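Alcohol dehydrogenase, zinc-containing (Thermotoga maritima, PDB 1VJ0) probably works as a zinc-dependent oxidoreductase of the medium-chain dehydrogenase family, most likely acting on alcohols, and binds zinc at two sites. Local coordinates at residues I37-R42 / E85-K90; G64-V69 / Y133-G138; V223-G228 / I239-T244; F293-G298 / K322-S327. All coordinates share one frame; numbering follows the deposited sequence.

How the contacts relate
Contacts 1 and 2 lie near the surface, in loops and at a strand end, with contact 2 in the GroES-like domain. Contacts 3 and 4 join strands of one six-stranded parallel sheet in the Rossmann-type part. Contact 3 pairs strand 243-246, at one end of that sheet within the chain, with its neighbour. Contact 4 does the same at the other end and is the most buried of the four. Backbone bonds carry most of both, with an aspartate side chain added in contact 3. The loop contacts rely on side chains: an asparagine and a water in contact 1, an arginine-aspartate pair against an isoleucine in contact 2. Contact 2 lies beside a bound zinc.

Contact 1. Residues I37-R42 / E85-K90; sequences ISDIPR and EVNGEK
An inverse gamma turn centred on Asn87 ends strand 78-86 and brings the Asn87 side chain against the loop Ser38-Arg42. The Asn87 amide does most of the touching. Its CG is anti to the backbone N (chi1 171°), and this carries the amide to the Ile40-Arg42 backbone. Asn87 ND2 lies 2.9 Å from Ile40 O. The same nitrogen donates to a water at 2.7 Å, and that water donates to Asp39 OD1, also at 2.7 Å. The carboxylate of Asp39 and the amide of Asn87 are nearly coplanar, 2° apart. On its other side the amide places OD1 3.5 Å from Arg42 CA, and OD1 takes a weak hydrogen bond from Gly43 N. Below the amide, Asn87 CB packs on Ile40 CG1 at 3.8 Å. Ile40 CD1 also meets Glu85 CG at 4.2 Å, the two side chains running in opposite directions. Ile40 also rests on Leu46. A leucine in place of Asn87 would probably leave the bridging water without its amide donor and Gly43 N without its side-chain partner. The loop is thus held to the strand end by one amide that serves polar groups at both its ends, over a small apolar patch.

Contact 2. Residues G64-V69 / Y133-G138; sequences GEDPRV and YGINRG
Asp66 OD1 is gripped twice by Arg68, whose guanidinium lies against Ile135 of the facing loop. Arg68 N reaches OD1 at 2.8 Å, which makes an Asx turn at the start of the type I beta turn Asp66-Val69. Arg68 NE bonds the same oxygen on its syn side at 3.1 Å. Arg68 NH2 forms a salt bridge to Asp66 OD2 at 2.9 Å. The guanidinium holds the carboxylate side-on, nearly in its own plane, with NE and one NH. Ile135 CG2 sits over the guanidinium centre, 3.6 Å above the plane, and the two side chains run the same way. Ile135 CG1 lies anti to the carbonyl carbon (chi1 -57°), which leaves CG2 anti to the backbone N and facing the guanidinium.

Both loops belong to the GroES-like part. Ile135 also packs on Met61 and on His77, which with Cys55, Glu78 and Cys178 binds a zinc that is probably catalytic, as in related dehydrogenases. Arg68 NH1 hydrogen-bonds an unidentified molecule, probably from the crystallisation liquor. Asn136 CB lies 3.7 Å from Arg68 O, and its amide is tied to Val132 N and Arg130 O. Val69 CG2 covers the buried Ile135 O at 3.6 Å.

Contact 3. Residues V223-G228 / I239-T244; sequences VIVIAG and IGADLT
Ala241 opens the contact just after the turn that ends helix 230-238, where Gly240 closes the helix with a Schellman motif. The methyl of Ala241 meets Val225 CG2 at 4.0 Å. Asp242 then bonds the start of the other strand twice. Its backbone N donates to Val223 O at 2.8 Å, in the carbonyl plane. Its side chain turns back so that OD2 accepts from Val223 N at 2.9 Å, through the anti lone pair and at an N-H...O angle of 153°. CG lies anti to the carbonyl carbon, beside the backbone N (chi1 -62°), which brings the carboxylate to the Val223 backbone. The same OD2 forms a salt bridge with Arg216 NH1, so one oxygen serves a backbone amide and a charged group.

At Leu243 the parallel pairing proper begins, in bridge with Ile224. Leu243 N makes only a weak bond to Val223 O, while Leu243 O accepts from Val225 N at 3.0 Å. The Leu243 and Ile224 side chains lie side by side and point the same way, with Leu243 CB 4.0 Å from Ile224 CG1. Thr244 follows, paired with Val225 on the other face of the sheet. Its CA donates a C-H...O contact to Val225 O at 3.2 Å, and its hydroxyl bonds Glu237 OE2.

The contact closes the beta-alpha-beta unit formed by strand 222-227, helix 230-238 and strand 243-246. Val225 packs under helices 206-217 and 230-238, Ile224 and Leu243 rest on Ile262 of helix 252-262, and strand 198-202 flanks strand 222-227 on its other edge.

Contact 4. Residues F293-G298 / K322-S327; sequences FYSVAG and KGIWVS
Strands 292-296 and 320-323 run parallel, with Ser295 facing Lys322 and Val296 facing Gly323, as in the sheet of a Rossmann-type fold. Lys322 N donates to Tyr294 O at 2.8 Å. Val296 N returns a nearly straight bond to Lys322 O, 2.9 Å and 170°. Ile324 N carries the ladder past the strand end by bonding Val296 O at 2.9 Å. A water then joins Ala297 O and Ile324 O, donating to both.

Among the side chains, Phe293 and Lys322 lie side by side. Phe293 CZ meets Lys322 CB at 3.8 Å, and the ring is brought there by its CG lying anti to the backbone N (chi1 -164°). The lysine amine runs on to bond Asn318 O and Thr320 OG1 of the third subunit. Beyond the strands, Ile324 CB packs on Ala297 CB at 3.7 Å. Ile324 CD1 comes within 4.0 Å of Ser295 OG, whose hydroxyl bonds Ala186 O of helix 170-188.

Lys322 also pairs antiparallel with a strand of the third subunit, so the sheet continues across that interface. The contact thus combines backbone bonds and aliphatic packing, and the lysine amine, buried and probably charged, finds oxygen partners on the third subunit.

Contact 1. Residues I37-R42 / E85-K90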
loop_
_atom_site.group_PDB
_atom_site.type_symbol
_atom_site.label_atom_id
_atom_site.label_comp_id
_atom_site.label_asym_id
_atom_site.label_seq_id
_atom_site.Cartn_x
_atom_site.Cartn_y
_atom_site.Cartn_z
ATOM N N ILE A 37 33.163 -8.495 35.315
ATOM C CA ILE A 37 33.125 -8.594 33.861
ATOM C C ILE A 37 34.520 -8.218 33.363
ATOM O O ILE A 37 35.015 -7.142 33.695
ATOM C CB ILE A 37 32.054 -7.695 33.215
ATOM C CG1 ILE A 37 30.627 -7.922 33.771
ATOM C CG2 ILE A 37 32.077 -7.917 31.740
ATOM C CD1 ILE A 37 30.139 -9.397 33.767
ATOM N N SER A 38 35.170 -9.149 32.646
ATOM C CA SER A 38 36.485 -8.909 32.042
ATOM C C SER A 38 36.256 -8.898 30.535
ATOM O O SER A 38 35.761 -7.906 29.989
ATOM C CB SER A 38 37.472 -9.962 32.494
ATOM O OG SER A 38 38.730 -9.760 31.870
ATOM N N ASP A 39 36.488 -10.017 29.884
ATOM C CA ASP A 39 36.299 -10.142 28.464
ATOM C C ASP A 39 34.794 -10.149 28.074
ATOM O O ASP A 39 33.964 -10.551 28.873
ATOM C CB ASP A 39 36.996 -11.430 28.031
ATOM C CG ASP A 39 37.428 -11.367 26.628
ATOM O OD1 ASP A 39 37.035 -10.381 25.954
ATOM O OD2 ASP A 39 38.162 -12.224 26.084
ATOM N N ILE A 40 34.441 -9.633 26.892
ATOM C CA ILE A 40 33.094 -9.792 26.332
ATOM C C ILE A 40 33.181 -10.363 24.892
ATOM O O ILE A 40 34.235 -10.219 24.244
ATOM C CB ILE A 40 32.294 -8.450 26.371
ATOM C CG1 ILE A 40 32.963 -7.325 25.546
ATOM C CG2 ILE A 40 32.146 -7.964 27.810
ATOM C CD1 ILE A 40 32.246 -5.970 25.667
ATOM N N PRO A 41 32.128 -11.009 24.395
ATOM C CA PRO A 41 32.188 -11.583 23.052
ATOM C C PRO A 41 32.538 -10.548 21.988
ATOM O O PRO A 41 32.136 -9.370 22.092
ATOM C CB PRO A 41 30.788 -12.147 22.863
ATOM C CG PRO A 41 30.391 -12.444 24.227
ATOM C CD PRO A 41 30.840 -11.307 25.047
ATOM N N ARG A 42 33.261 -10.990 20.981
ATOM C CA ARG A 42 33.643 -10.128 19.885
ATOM C C ARG A 42 32.473 -9.312 19.351
ATOM O O ARG A 42 31.402 -9.824 19.042
ATOM C CB ARG A 42 34.290 -10.942 18.763
ATOM C CG ARG A 42 35.012 -10.113 17.728
ATOM C CD ARG A 42 35.289 -10.876 16.435
ATOM N NE ARG A 42 36.367 -11.856 16.673
ATOM C CZ ARG A 42 36.355 -13.162 16.333
ATOM N NH1 ARG A 42 35.333 -13.728 15.686
ATOM N NH2 ARG A 42 37.412 -13.899 16.629
ATOM N N GLU A 85 32.289 0.168 26.942
ATOM C CA GLU A 85 33.261 -0.276 26.009
ATOM C C GLU A 85 32.623 -1.057 24.856
ATOM O O GLU A 85 31.515 -1.563 24.946
ATOM C CB GLU A 85 34.373 -1.043 26.742
ATOM C CG GLU A 85 34.093 -2.472 27.071
ATOM C CD GLU A 85 35.223 -3.142 27.871
ATOM O OE1 GLU A 85 35.628 -2.597 28.926
ATOM O OE2 GLU A 85 35.714 -4.240 27.432
ATOM N N VAL A 86 33.329 -1.061 23.745
ATOM C CA VAL A 86 32.982 -1.789 22.565
ATOM C C VAL A 86 34.165 -2.668 22.246
ATOM O O VAL A 86 35.281 -2.190 22.086
ATOM C CB VAL A 86 32.767 -0.883 21.317
ATOM C CG1 VAL A 86 32.269 -1.697 20.172
ATOM C CG2 VAL A 86 31.771 0.253 21.611
ATOM N N ASN A 87 33.902 -3.956 22.126
ATOM C CA ASN A 87 34.934 -4.940 21.748
ATOM C C ASN A 87 35.078 -4.968 20.207
ATOM O O ASN A 87 34.423 -5.758 19.573
ATOM C CB ASN A 87 34.531 -6.340 22.274
ATOM C CG ASN A 87 35.429 -7.444 21.740
ATOM O OD1 ASN A 87 35.778 -7.436 20.545
ATOM N ND2 ASN A 87 35.784 -8.408 22.591
ATOM N N GLY A 88 35.886 -4.100 19.622
ATOM C CA GLY A 88 35.864 -3.881 18.170
ATOM C C GLY A 88 35.190 -2.550 17.852
ATOM O O GLY A 88 35.455 -1.552 18.525
ATOM N N GLU A 89 34.300 -2.549 16.864
ATOM C CA GLU A 89 33.549 -1.349 16.460
ATOM C C GLU A 89 32.068 -1.632 16.392
ATOM O O GLU A 89 31.638 -2.759 16.081
ATOM C CB GLU A 89 33.970 -0.873 15.054
ATOM C CG GLU A 89 35.436 -0.546 14.891
ATOM C CD GLU A 89 36.281 -1.810 14.828
ATOM O OE1 GLU A 89 35.961 -2.759 14.059
ATOM O OE2 GLU A 89 37.224 -1.885 15.597
ATOM N N LYS A 90 31.271 -0.613 16.709
ATOM C CA LYS A 90 29.813 -0.708 16.592
ATOM C C LYS A 90 29.231 0.617 16.142
ATOM O O LYS A 90 29.519 1.632 16.694
ATOM C CB LYS A 90 29.161 -1.176 17.889
ATOM C CG LYS A 90 27.633 -1.200 17.824
ATOM C CD LYS A 90 27.079 -2.253 16.872
ATOM C CE LYS A 90 25.550 -2.258 16.883
ATOM N NZ LYS A 90 24.866 -3.217 15.864
HETATM O O HOH W 1 36.424 -7.882 25.138
#

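Contact 2. Residues G64-V69 / Y133-G138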
loop_
_atom_site.group_PDB
_atom_site.type_symbol
_atom_site.label_atom_id
_atom_site.label_comp_id
_atom_site.label_asym_id
_atom_site.label_seq_id
_atom_site.Cartn_x
_atom_site.Cartn_y
_atom_site.Cartn_z
ATOM N N GLY A 64 6.200 -17.370 36.728
ATOM C CA GLY A 64 6.353 -18.609 36.004
ATOM C C GLY A 64 5.282 -18.868 34.951
ATOM O O GLY A 64 4.970 -20.017 34.659
ATOM N N GLU A 65 4.722 -17.822 34.372
ATOM C CA GLU A 65 3.599 -17.962 33.448
ATOM C C GLU A 65 4.040 -17.870 31.979
ATOM O O GLU A 65 3.268 -18.235 31.093
ATOM C CB GLU A 65 2.523 -16.895 33.778
ATOM C CG GLU A 65 1.786 -17.176 35.081
ATOM C CD GLU A 65 0.948 -16.025 35.669
ATOM O OE1 GLU A 65 1.037 -14.857 35.228
ATOM O OE2 GLU A 65 0.184 -16.306 36.634
ATOM N N ASP A 66 5.247 -17.374 31.700
ATOM C CA ASP A 66 5.726 -17.180 30.307
ATOM C C ASP A 66 6.590 -18.369 29.962
ATOM O O ASP A 66 7.634 -18.568 30.599
ATOM C CB ASP A 66 6.553 -15.892 30.192
ATOM C CG ASP A 66 7.001 -15.580 28.753
ATOM O OD1 ASP A 66 7.363 -16.513 27.990
ATOM O OD2 ASP A 66 7.032 -14.400 28.310
ATOM N N PRO A 67 6.172 -19.191 29.006
ATOM C CA PRO A 67 6.902 -20.422 28.731
ATOM C C PRO A 67 8.303 -20.199 28.124
ATOM O O PRO A 67 9.078 -21.151 28.043
ATOM C CB PRO A 67 5.975 -21.185 27.745
ATOM C CG PRO A 67 5.177 -20.119 27.059
ATOM C CD PRO A 67 4.993 -19.040 28.128
ATOM N N ARG A 68 8.626 -18.969 27.718
ATOM C CA ARG A 68 9.950 -18.666 27.127
ATOM C C ARG A 68 11.101 -18.552 28.141
ATOM O O ARG A 68 12.270 -18.516 27.753
ATOM C CB ARG A 68 9.883 -17.361 26.334
ATOM C CG ARG A 68 8.883 -17.430 25.176
ATOM C CD ARG A 68 8.717 -16.098 24.453
ATOM N NE ARG A 68 8.053 -15.080 25.287
ATOM C CZ ARG A 68 7.956 -13.794 24.956
ATOM N NH1 ARG A 68 8.483 -13.348 23.818
ATOM N NH2 ARG A 68 7.365 -12.932 25.786
ATOM N N VAL A 69 10.781 -18.480 29.428
ATOM C CA VAL A 69 11.729 -17.976 30.413
ATOM C C VAL A 69 12.620 -19.027 31.061
ATOM O O VAL A 69 12.154 -19.805 31.902
ATOM C CB VAL A 69 11.010 -17.184 31.514
ATOM C CG1 VAL A 69 12.029 -16.619 32.545
ATOM C CG2 VAL A 69 10.252 -16.051 30.884
ATOM N N TYR A 133 16.544 -9.640 25.271
ATOM C CA TYR A 133 17.100 -9.279 26.580
ATOM C C TYR A 133 16.021 -9.334 27.631
ATOM O O TYR A 133 14.895 -8.895 27.400
ATOM C CB TYR A 133 17.766 -7.878 26.575
ATOM C CG TYR A 133 18.928 -7.797 25.592
ATOM C CD1 TYR A 133 20.107 -8.490 25.817
ATOM C CD2 TYR A 133 18.808 -7.074 24.409
ATOM C CE1 TYR A 133 21.161 -8.493 24.884
ATOM C CE2 TYR A 133 19.873 -7.019 23.511
ATOM C CZ TYR A 133 21.038 -7.729 23.738
ATOM O OH TYR A 133 22.061 -7.683 22.829
ATOM N N GLY A 134 16.352 -9.984 28.735
ATOM C CA GLY A 134 15.487 -10.039 29.908
ATOM C C GLY A 134 14.264 -10.937 29.798
ATOM O O GLY A 134 13.457 -10.961 30.741
ATOM N N ILE A 135 14.121 -11.679 28.682
ATOM C CA ILE A 135 12.973 -12.581 28.440
ATOM C C ILE A 135 13.411 -14.039 28.176
ATOM O O ILE A 135 13.056 -14.954 28.940
ATOM C CB ILE A 135 12.048 -12.018 27.315
ATOM C CG1 ILE A 135 11.581 -10.604 27.698
ATOM C CG2 ILE A 135 10.828 -12.938 27.074
ATOM C CD1 ILE A 135 10.394 -10.106 26.935
ATOM N N ASN A 136 14.193 -14.274 27.127
ATOM C CA ASN A 136 14.577 -15.664 26.795
ATOM C C ASN A 136 16.088 -15.856 26.767
ATOM O O ASN A 136 16.592 -16.806 26.204
ATOM C CB ASN A 136 13.902 -16.145 25.485
ATOM C CG ASN A 136 14.311 -15.357 24.234
ATOM O OD1 ASN A 136 15.224 -14.518 24.238
ATOM N ND2 ASN A 136 13.615 -15.659 23.120
ATOM N N ARG A 137 16.794 -14.934 27.405
ATOM C CA ARG A 137 18.235 -14.941 27.529
ATOM C C ARG A 137 18.599 -15.016 29.003
ATOM O O ARG A 137 18.532 -14.014 29.704
ATOM C CB ARG A 137 18.777 -13.651 26.935
ATOM C CG ARG A 137 18.473 -13.510 25.479
ATOM C CD ARG A 137 19.251 -12.417 24.815
ATOM N NE ARG A 137 20.599 -12.904 24.646
ATOM C CZ ARG A 137 21.486 -12.370 23.859
ATOM N NH1 ARG A 137 21.143 -11.361 23.090
ATOM N NH2 ARG A 137 22.698 -12.909 23.782
ATOM N N GLY A 138 18.963 -16.224 29.444
ATOM C CA GLY A 138 19.326 -16.522 30.836
ATOM C C GLY A 138 20.655 -15.909 31.246
ATOM O O GLY A 138 21.416 -15.375 30.413
#

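Contact 3. Residues V223-G228 / I239-T244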
loop_
_atom_site.group_PDB
_atom_site.type_symbol
_atom_site.label_atom_id
_atom_site.label_comp_id
_atom_site.label_asym_id
_atom_site.label_seq_id
_atom_site.Cartn_x
_atom_site.Cartn_y
_atom_site.Cartn_z
ATOM N N VAL A 223 -9.559 11.491 18.929
ATOM C CA VAL A 223 -8.969 10.371 19.691
ATOM C C VAL A 223 -9.838 10.110 20.928
ATOM O O VAL A 223 -10.087 11.035 21.750
ATOM C CB VAL A 223 -7.488 10.620 20.088
ATOM C CG1 VAL A 223 -6.978 9.472 20.991
ATOM C CG2 VAL A 223 -6.598 10.799 18.842
ATOM N N ILE A 224 -10.412 8.919 20.995
ATOM C CA ILE A 224 -11.323 8.561 22.098
ATOM C C ILE A 224 -10.737 7.369 22.818
ATOM O O ILE A 224 -10.297 6.406 22.163
ATOM C CB ILE A 224 -12.719 8.169 21.547
ATOM C CG1 ILE A 224 -13.377 9.370 20.852
ATOM C CG2 ILE A 224 -13.656 7.576 22.663
ATOM C CD1 ILE A 224 -13.904 8.999 19.482
ATOM N N VAL A 225 -10.722 7.431 24.159
ATOM C CA VAL A 225 -10.256 6.309 24.988
ATOM C C VAL A 225 -11.388 5.724 25.868
ATOM O O VAL A 225 -12.122 6.470 26.492
ATOM C CB VAL A 225 -9.111 6.758 25.893
ATOM C CG1 VAL A 225 -8.629 5.597 26.782
ATOM C CG2 VAL A 225 -7.959 7.290 25.036
ATOM N N ILE A 226 -11.508 4.389 25.867
ATOM C CA ILE A 226 -12.484 3.668 26.679
ATOM C C ILE A 226 -11.685 2.801 27.650
ATOM O O ILE A 226 -10.840 2.003 27.236
ATOM C CB ILE A 226 -13.424 2.768 25.826
ATOM C CG1 ILE A 226 -14.130 3.598 24.766
ATOM C CG2 ILE A 226 -14.427 2.025 26.763
ATOM C CD1 ILE A 226 -14.922 2.805 23.786
ATOM N N ALA A 227 -11.923 3.010 28.921
ATOM C CA ALA A 227 -11.286 2.259 30.010
ATOM C C ALA A 227 -12.150 2.318 31.269
ATOM O O ALA A 227 -13.203 2.966 31.291
ATOM C CB ALA A 227 -9.880 2.799 30.307
ATOM N N GLY A 228 -11.688 1.657 32.324
ATOM C CA GLY A 228 -12.381 1.601 33.595
ATOM C C GLY A 228 -11.892 2.478 34.737
ATOM O O GLY A 228 -12.567 2.569 35.732
ATOM N N ILE A 239 -2.891 13.930 27.960
ATOM C CA ILE A 239 -1.845 13.703 26.919
ATOM C C ILE A 239 -2.423 13.713 25.500
ATOM O O ILE A 239 -1.712 13.393 24.524
ATOM C CB ILE A 239 -0.995 12.433 27.179
ATOM C CG1 ILE A 239 -1.818 11.162 27.008
ATOM C CG2 ILE A 239 -0.279 12.476 28.576
ATOM C CD1 ILE A 239 -1.055 9.935 27.342
ATOM N N GLY A 240 -3.713 14.012 25.380
ATOM C CA GLY A 240 -4.293 14.453 24.112
ATOM C C GLY A 240 -5.601 13.820 23.668
ATOM O O GLY A 240 -6.050 14.119 22.585
ATOM N N ALA A 241 -6.185 12.906 24.455
ATOM C CA ALA A 241 -7.501 12.349 24.109
ATOM C C ALA A 241 -8.568 13.456 24.062
ATOM O O ALA A 241 -8.642 14.317 24.971
ATOM C CB ALA A 241 -7.900 11.248 25.102
ATOM N N ASP A 242 -9.435 13.417 23.050
ATOM C CA ASP A 242 -10.556 14.365 22.945
ATOM C C ASP A 242 -11.749 13.964 23.824
ATOM O O ASP A 242 -12.540 14.801 24.205
ATOM C CB ASP A 242 -11.051 14.433 21.488
ATOM C CG ASP A 242 -9.985 14.947 20.533
ATOM O OD1 ASP A 242 -9.632 16.136 20.656
ATOM O OD2 ASP A 242 -9.475 14.262 19.645
ATOM N N LEU A 243 -11.906 12.666 24.053
ATOM C CA LEU A 243 -13.023 12.140 24.832
ATOM C C LEU A 243 -12.573 10.898 25.495
ATOM O O LEU A 243 -11.802 10.114 24.910
ATOM C CB LEU A 243 -14.176 11.776 23.890
ATOM C CG LEU A 243 -15.441 11.178 24.497
ATOM C CD1 LEU A 243 -16.125 12.168 25.408
ATOM C CD2 LEU A 243 -16.407 10.706 23.418
ATOM N N THR A 244 -13.011 10.718 26.720
ATOM C CA THR A 244 -12.877 9.419 27.439
ATOM C C THR A 244 -14.240 8.901 27.827
ATOM O O THR A 244 -15.156 9.663 28.044
ATOM C CB THR A 244 -11.928 9.472 28.667
ATOM O OG1 THR A 244 -12.384 10.379 29.676
ATOM C CG2 THR A 244 -10.593 10.025 28.261
#

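Contact 4. Residues F293-G298 / K322-S327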
loop_
_atom_site.group_PDB
_atom_site.type_symbol
_atom_site.label_atom_id
_atom_site.label_comp_id
_atom_site.label_asym_id
_atom_site.label_seq_id
_atom_site.Cartn_x
_atom_site.Cartn_y
_atom_site.Cartn_z
ATOM N N PHE A 293 -10.797 -0.392 10.494
ATOM C CA PHE A 293 -9.572 -1.142 10.801
ATOM C C PHE A 293 -9.352 -1.320 12.294
ATOM O O PHE A 293 -9.377 -0.389 13.071
ATOM C CB PHE A 293 -8.400 -0.409 10.124
ATOM C CG PHE A 293 -7.151 -1.206 10.008
ATOM C CD1 PHE A 293 -6.357 -1.404 11.105
ATOM C CD2 PHE A 293 -6.727 -1.658 8.786
ATOM C CE1 PHE A 293 -5.175 -2.106 11.001
ATOM C CE2 PHE A 293 -5.528 -2.329 8.666
ATOM C CZ PHE A 293 -4.763 -2.560 9.803
ATOM N N TYR A 294 -9.197 -2.556 12.734
ATOM C CA TYR A 294 -9.090 -2.848 14.143
ATOM C C TYR A 294 -7.748 -3.549 14.397
ATOM O O TYR A 294 -7.596 -4.690 14.028
ATOM C CB TYR A 294 -10.232 -3.769 14.497
ATOM C CG TYR A 294 -10.614 -3.939 15.948
ATOM C CD1 TYR A 294 -9.848 -3.450 17.010
ATOM C CD2 TYR A 294 -11.819 -4.511 16.238
ATOM C CE1 TYR A 294 -10.257 -3.630 18.334
ATOM C CE2 TYR A 294 -12.239 -4.676 17.554
ATOM C CZ TYR A 294 -11.449 -4.225 18.596
ATOM O OH TYR A 294 -11.930 -4.382 19.878
ATOM N N SER A 295 -6.789 -2.863 15.025
ATOM C CA SER A 295 -5.514 -3.423 15.408
ATOM C C SER A 295 -5.672 -3.969 16.797
ATOM O O SER A 295 -6.032 -3.236 17.714
ATOM C CB SER A 295 -4.374 -2.388 15.446
ATOM O OG SER A 295 -3.906 -2.125 14.120
ATOM N N VAL A 296 -5.363 -5.250 16.946
ATOM C CA VAL A 296 -5.483 -5.941 18.205
ATOM C C VAL A 296 -4.084 -6.221 18.743
ATOM O O VAL A 296 -3.364 -7.077 18.237
ATOM C CB VAL A 296 -6.313 -7.224 18.053
ATOM C CG1 VAL A 296 -6.482 -7.865 19.370
ATOM C CG2 VAL A 296 -7.655 -6.898 17.432
ATOM N N ALA A 297 -3.720 -5.510 19.803
ATOM C CA ALA A 297 -2.328 -5.524 20.308
ATOM C C ALA A 297 -2.198 -5.797 21.803
ATOM O O ALA A 297 -1.103 -5.998 22.258
ATOM C CB ALA A 297 -1.627 -4.247 19.961
ATOM N N GLY A 298 -3.291 -5.832 22.569
ATOM C CA GLY A 298 -3.148 -5.885 24.048
ATOM C C GLY A 298 -3.182 -7.296 24.599
ATOM O O GLY A 298 -2.503 -7.608 25.563
ATOM N N LYS A 322 -6.567 -6.871 12.566
ATOM C CA LYS A 322 -5.147 -7.122 12.347
ATOM C C LYS A 322 -4.483 -7.352 13.687
ATOM O O LYS A 322 -4.441 -6.436 14.482
ATOM C CB LYS A 322 -4.527 -5.887 11.681
ATOM C CG LYS A 322 -3.025 -5.895 11.491
ATOM C CD LYS A 322 -2.639 -6.832 10.368
ATOM C CE LYS A 322 -1.268 -7.421 10.556
ATOM N NZ LYS A 322 -1.030 -8.629 9.672
ATOM N N GLY A 323 -3.962 -8.560 13.950
ATOM C CA GLY A 323 -3.251 -8.778 15.194
ATOM C C GLY A 323 -1.852 -8.186 15.104
ATOM O O GLY A 323 -1.227 -8.211 14.028
ATOM N N ILE A 324 -1.342 -7.697 16.237
ATOM C CA ILE A 324 -0.051 -7.018 16.315
ATOM C C ILE A 324 0.893 -7.764 17.280
ATOM O O ILE A 324 0.599 -7.895 18.487
ATOM C CB ILE A 324 -0.226 -5.527 16.768
ATOM C CG1 ILE A 324 -1.239 -4.813 15.898
ATOM C CG2 ILE A 324 1.137 -4.822 16.823
ATOM C CD1 ILE A 324 -0.878 -4.694 14.456
ATOM N N TRP A 325 1.978 -8.302 16.733
ATOM C CA TRP A 325 2.968 -8.997 17.513
ATOM C C TRP A 325 4.237 -8.123 17.645
ATOM O O TRP A 325 4.916 -7.868 16.645
ATOM C CB TRP A 325 3.334 -10.349 16.881
ATOM C CG TRP A 325 4.279 -11.100 17.758
ATOM C CD1 TRP A 325 5.570 -11.474 17.491
ATOM C CD2 TRP A 325 3.993 -11.543 19.056
ATOM N NE1 TRP A 325 6.100 -12.132 18.570
ATOM C CE2 TRP A 325 5.146 -12.193 19.548
ATOM C CE3 TRP A 325 2.843 -11.484 19.869
ATOM C CZ2 TRP A 325 5.210 -12.747 20.823
ATOM C CZ3 TRP A 325 2.913 -12.009 21.158
ATOM C CH2 TRP A 325 4.094 -12.653 21.611
ATOM N N VAL A 326 4.558 -7.752 18.883
ATOM C CA VAL A 326 5.774 -7.009 19.220
ATOM C C VAL A 326 6.097 -5.892 18.186
ATOM O O VAL A 326 5.191 -5.123 17.823
ATOM C CB VAL A 326 6.971 -7.965 19.626
ATOM C CG1 VAL A 326 6.516 -8.904 20.768
ATOM C CG2 VAL A 326 7.485 -8.738 18.489
ATOM N N SER A 327 7.357 -5.723 17.831
ATOM C CA SER A 327 7.774 -4.648 16.957
ATOM C C SER A 327 9.140 -4.995 16.466
ATOM O O SER A 327 9.792 -5.899 16.999
ATOM C CB SER A 327 7.835 -3.350 17.739
ATOM O OG SER A 327 8.610 -3.530 18.899
HETATM O O HOH W 2 0.966 -7.393 21.057
#